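Local coordinates for spike protein P5 (Enterobacteria phage PRD1, PDB 1YQ5) that forms, together with proteins P31 and P2, the spike complexes at the five-fold vertices of the capsid and is essential for viral infectivity, at residues D5-G16 and F29-V40. Residues are numbered along the deposited sequence; the frame is centred on the assembly and turned at random.
Sequences DALSLMYSTSTG and FDLSGALTVNSV
A6 and V40 open an antiparallel ladder, interrupted by a classic beta bulge, at one margin of the C-terminal jelly-roll domain of this trimeric spike protein: strand 35-40 is the outermost strand of its sheet within the chain, and strand 5-11 joins it to strand 135-142. A6, S8 and M10 form the hydrogen-bonded pairs, with V40, N38 and L35. In the bulge, V37 and N38 both face S8, whose carbonyl O takes a 2.8 Å bond from V37 N and a weak one of 3.4 Å from N38 N. S8 N in turn donates to N38 O, whereas S8 OG turns to T139 OG1 on the next strand.

Apolar packing differs on the two faces. On the one turned to the sandwich interior, L7 CD1 meets T36 CG2 at 3.9 Å, while the two branches of L9 divide their work: CD1 meets L31 CD1 and CD2 lies by T36 OG1, itself hydrogen-bonded to K46 NZ. On the other, M10 CB touches V37 CG2, and the selenomethionine chain, bent at chi2 and chi3, brings CE against L35 CD2. A6, V37 and N38 also pack on a second subunit.

At the end of strand 5-11, Y11 packs against F29-L31, the chain leading to strand 35-40. With CG anti to the backbone N (chi1 -161°), its ring reaches F29-L31. L31 CD2 sits over one face in a CH-pi contact, 3.8 Å from the Y11 ring centroid, while Y11 CE2 lies over the F29 ring, the two planes inclined at 46°. Water 1 bridges Y11 OH and D30 N. The phenol hydroxyl itself donates to D30 O over 2.7 Å, approaching from above the carbonyl plane, 45° out of it.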
loop_
_atom_site.group_PDB
_atom_site.type_symbol
_atom_site.label_atom_id
_atom_site.label_comp_id
_atom_site.label_asym_id
_atom_site.label_seq_id
_atom_site.Cartn_x
_atom_site.Cartn_y
_atom_site.Cartn_z
ATOM N N ASP A 5 18.116 -7.200 -1.601
ATOM C CA ASP A 5 18.322 -6.319 -0.463
ATOM C C ASP A 5 17.015 -5.959 0.215
ATOM O O ASP A 5 15.997 -5.749 -0.444
ATOM C CB ASP A 5 19.024 -5.036 -0.907
ATOM C CG ASP A 5 20.303 -5.310 -1.663
ATOM O OD1 ASP A 5 20.229 -5.591 -2.877
ATOM O OD2 ASP A 5 21.377 -5.258 -1.034
ATOM N N ALA A 6 17.056 -5.887 1.539
ATOM C CA ALA A 6 15.875 -5.541 2.317
ATOM C C ALA A 6 16.290 -5.152 3.722
ATOM O O ALA A 6 17.345 -5.564 4.212
ATOM C CB ALA A 6 14.904 -6.721 2.365
ATOM N N LEU A 7 15.455 -4.349 4.365
ATOM C CA LEU A 7 15.714 -3.912 5.727
ATOM C C LEU A 7 14.371 -3.651 6.395
ATOM O O LEU A 7 13.532 -2.945 5.850
ATOM C CB LEU A 7 16.555 -2.633 5.726
ATOM C CG LEU A 7 16.920 -2.084 7.105
ATOM C CD1 LEU A 7 17.783 -3.104 7.825
ATOM C CD2 LEU A 7 17.671 -0.761 6.968
ATOM N N SER A 8 14.170 -4.245 7.565
ATOM C CA SER A 8 12.933 -4.069 8.314
ATOM C C SER A 8 13.311 -3.547 9.695
ATOM O O SER A 8 14.143 -4.139 10.387
ATOM C CB SER A 8 12.185 -5.401 8.414
ATOM O OG SER A 8 10.909 -5.222 9.007
ATOM N N LEU A 9 12.700 -2.436 10.090
ATOM C CA LEU A 9 13.010 -1.812 11.365
ATOM C C LEU A 9 11.794 -1.584 12.252
ATOM O O LEU A 9 10.671 -1.424 11.770
ATOM C CB LEU A 9 13.679 -0.455 11.125
ATOM C CG LEU A 9 14.824 -0.367 10.115
ATOM C CD1 LEU A 9 15.144 1.093 9.839
ATOM C CD2 LEU A 9 16.045 -1.101 10.651
HETATM N N MSE A 10 12.043 -1.568 13.557
HETATM C CA MSE A 10 11.005 -1.301 14.540
HETATM C C MSE A 10 11.514 -0.050 15.258
HETATM O O MSE A 10 12.582 -0.062 15.878
HETATM C CB MSE A 10 10.855 -2.476 15.510
HETATM C CG MSE A 10 9.594 -2.415 16.373
HETATM SE SE MSE A 10 9.758 -1.164 17.839
HETATM C CE MSE A 10 10.876 -2.268 18.976
ATOM N N TYR A 11 10.741 1.024 15.150
ATOM C CA TYR A 11 11.076 2.331 15.709
ATOM C C TYR A 11 10.117 2.691 16.847
ATOM O O TYR A 11 8.899 2.646 16.677
ATOM C CB TYR A 11 10.962 3.348 14.571
ATOM C CG TYR A 11 11.659 4.678 14.742
ATOM C CD1 TYR A 11 13.027 4.750 15.003
ATOM C CD2 TYR A 11 10.967 5.872 14.532
ATOM C CE1 TYR A 11 13.690 5.983 15.039
ATOM C CE2 TYR A 11 11.616 7.106 14.566
ATOM C CZ TYR A 11 12.977 7.155 14.816
ATOM O OH TYR A 11 13.626 8.373 14.816
ATOM N N SER A 12 10.670 3.040 18.005
ATOM C CA SER A 12 9.861 3.407 19.171
ATOM C C SER A 12 10.679 4.334 20.062
ATOM O O SER A 12 11.843 4.600 19.774
ATOM C CB SER A 12 9.495 2.164 19.979
ATOM O OG SER A 12 10.651 1.629 20.608
ATOM N N THR A 13 10.074 4.812 21.149
ATOM C CA THR A 13 10.783 5.690 22.075
ATOM C C THR A 13 11.952 4.932 22.700
ATOM O O THR A 13 12.926 5.537 23.147
ATOM C CB THR A 13 9.870 6.186 23.215
ATOM O OG1 THR A 13 9.319 5.062 23.912
ATOM C CG2 THR A 13 8.748 7.053 22.664
ATOM N N SER A 14 11.849 3.605 22.725
ATOM C CA SER A 14 12.900 2.762 23.293
ATOM C C SER A 14 13.933 2.346 22.254
ATOM O O SER A 14 15.036 1.912 22.604
ATOM C CB SER A 14 12.293 1.500 23.914
ATOM O OG SER A 14 11.416 1.828 24.975
ATOM N N THR A 15 13.581 2.472 20.979
ATOM C CA THR A 15 14.491 2.082 19.918
ATOM C C THR A 15 14.796 3.172 18.893
ATOM O O THR A 15 14.443 3.055 17.718
ATOM C CB THR A 15 13.978 0.812 19.184
ATOM O OG1 THR A 15 12.636 1.023 18.733
ATOM C CG2 THR A 15 14.008 -0.395 20.117
ATOM N N GLY A 16 15.433 4.242 19.362
ATOM C CA GLY A 16 15.848 5.319 18.479
ATOM C C GLY A 16 14.941 6.482 18.137
ATOM O O GLY A 16 15.400 7.442 17.526
ATOM N N PHE A 29 12.828 11.183 10.347
ATOM C CA PHE A 29 13.331 10.337 11.425
ATOM C C PHE A 29 14.794 9.913 11.338
ATOM O O PHE A 29 15.290 9.540 10.278
ATOM C CB PHE A 29 12.491 9.057 11.515
ATOM C CG PHE A 29 11.061 9.279 11.906
ATOM C CD1 PHE A 29 10.070 8.415 11.444
ATOM C CD2 PHE A 29 10.702 10.310 12.769
ATOM C CE1 PHE A 29 8.745 8.576 11.838
ATOM C CE2 PHE A 29 9.378 10.479 13.169
ATOM C CZ PHE A 29 8.398 9.606 12.701
ATOM N N ASP A 30 15.463 9.965 12.483
ATOM C CA ASP A 30 16.842 9.520 12.613
ATOM C C ASP A 30 16.636 8.036 12.916
ATOM O O ASP A 30 16.121 7.696 13.980
ATOM C CB ASP A 30 17.498 10.200 13.815
ATOM C CG ASP A 30 18.872 9.634 14.136
ATOM O OD1 ASP A 30 19.096 8.418 13.941
ATOM O OD2 ASP A 30 19.728 10.409 14.602
ATOM N N LEU A 31 17.020 7.157 11.995
ATOM C CA LEU A 31 16.819 5.724 12.205
ATOM C C LEU A 31 18.052 4.947 12.675
ATOM O O LEU A 31 18.040 3.713 12.696
ATOM C CB LEU A 31 16.283 5.083 10.922
ATOM C CG LEU A 31 14.963 5.635 10.373
ATOM C CD1 LEU A 31 14.621 4.929 9.063
ATOM C CD2 LEU A 31 13.855 5.435 11.393
ATOM N N SER A 32 19.103 5.660 13.063
ATOM C CA SER A 32 20.331 5.005 13.506
ATOM C C SER A 32 20.100 4.087 14.703
ATOM O O SER A 32 20.716 3.028 14.808
ATOM C CB SER A 32 21.396 6.050 13.859
ATOM O OG SER A 32 20.966 6.877 14.926
ATOM N N GLY A 33 19.202 4.492 15.595
ATOM C CA GLY A 33 18.922 3.693 16.775
ATOM C C GLY A 33 17.750 2.739 16.657
ATOM O O GLY A 33 17.359 2.113 17.640
ATOM N N ALA A 34 17.177 2.625 15.462
ATOM C CA ALA A 34 16.046 1.728 15.260
ATOM C C ALA A 34 16.484 0.277 15.424
ATOM O O ALA A 34 17.639 -0.066 15.167
ATOM C CB ALA A 34 15.450 1.937 13.870
ATOM N N LEU A 35 15.561 -0.573 15.860
ATOM C CA LEU A 35 15.862 -1.989 16.035
ATOM C C LEU A 35 15.737 -2.700 14.692
ATOM O O LEU A 35 14.709 -2.601 14.023
ATOM C CB LEU A 35 14.887 -2.621 17.037
ATOM C CG LEU A 35 14.964 -4.145 17.206
ATOM C CD1 LEU A 35 16.340 -4.536 17.731
ATOM C CD2 LEU A 35 13.882 -4.614 18.165
ATOM N N THR A 36 16.783 -3.408 14.286
ATOM C CA THR A 36 16.729 -4.132 13.025
ATOM C C THR A 36 16.004 -5.456 13.244
ATOM O O THR A 36 16.479 -6.324 13.974
ATOM C CB THR A 36 18.140 -4.391 12.467
ATOM O OG1 THR A 36 18.783 -3.134 12.220
ATOM C CG2 THR A 36 18.068 -5.183 11.157
ATOM N N VAL A 37 14.840 -5.594 12.621
ATOM C CA VAL A 37 14.035 -6.805 12.746
ATOM C C VAL A 37 14.510 -7.860 11.758
ATOM O O VAL A 37 14.510 -9.051 12.054
ATOM C CB VAL A 37 12.551 -6.501 12.475
ATOM C CG1 VAL A 37 11.739 -7.790 12.501
ATOM C CG2 VAL A 37 12.033 -5.520 13.518
ATOM N N ASN A 38 14.917 -7.413 10.578
ATOM C CA ASN A 38 15.396 -8.322 9.550
ATOM C C ASN A 38 16.204 -7.520 8.544
ATOM O O ASN A 38 15.852 -6.383 8.214
ATOM C CB ASN A 38 14.214 -9.002 8.847
ATOM C CG ASN A 38 14.656 -10.005 7.790
ATOM O OD1 ASN A 38 15.296 -11.016 8.100
ATOM N ND2 ASN A 38 14.318 -9.729 6.538
ATOM N N SER A 39 17.289 -8.117 8.064
ATOM C CA SER A 39 18.161 -7.470 7.097
ATOM C C SER A 39 18.579 -8.484 6.036
ATOM O O SER A 39 18.884 -9.631 6.358
ATOM C CB SER A 39 19.403 -6.932 7.807
ATOM O OG SER A 39 20.219 -6.205 6.909
ATOM N N VAL A 40 18.579 -8.059 4.776
ATOM C CA VAL A 40 18.969 -8.921 3.665
ATOM C C VAL A 40 19.950 -8.157 2.782
ATOM O O VAL A 40 19.663 -7.044 2.340
ATOM C CB VAL A 40 17.747 -9.334 2.819
ATOM C CG1 VAL A 40 18.190 -10.201 1.647
ATOM C CG2 VAL A 40 16.749 -10.090 3.687
HETATM O O HOH W 1 14.508 11.512 14.743
HETATM O O HOH W 2 17.763 6.881 16.133
#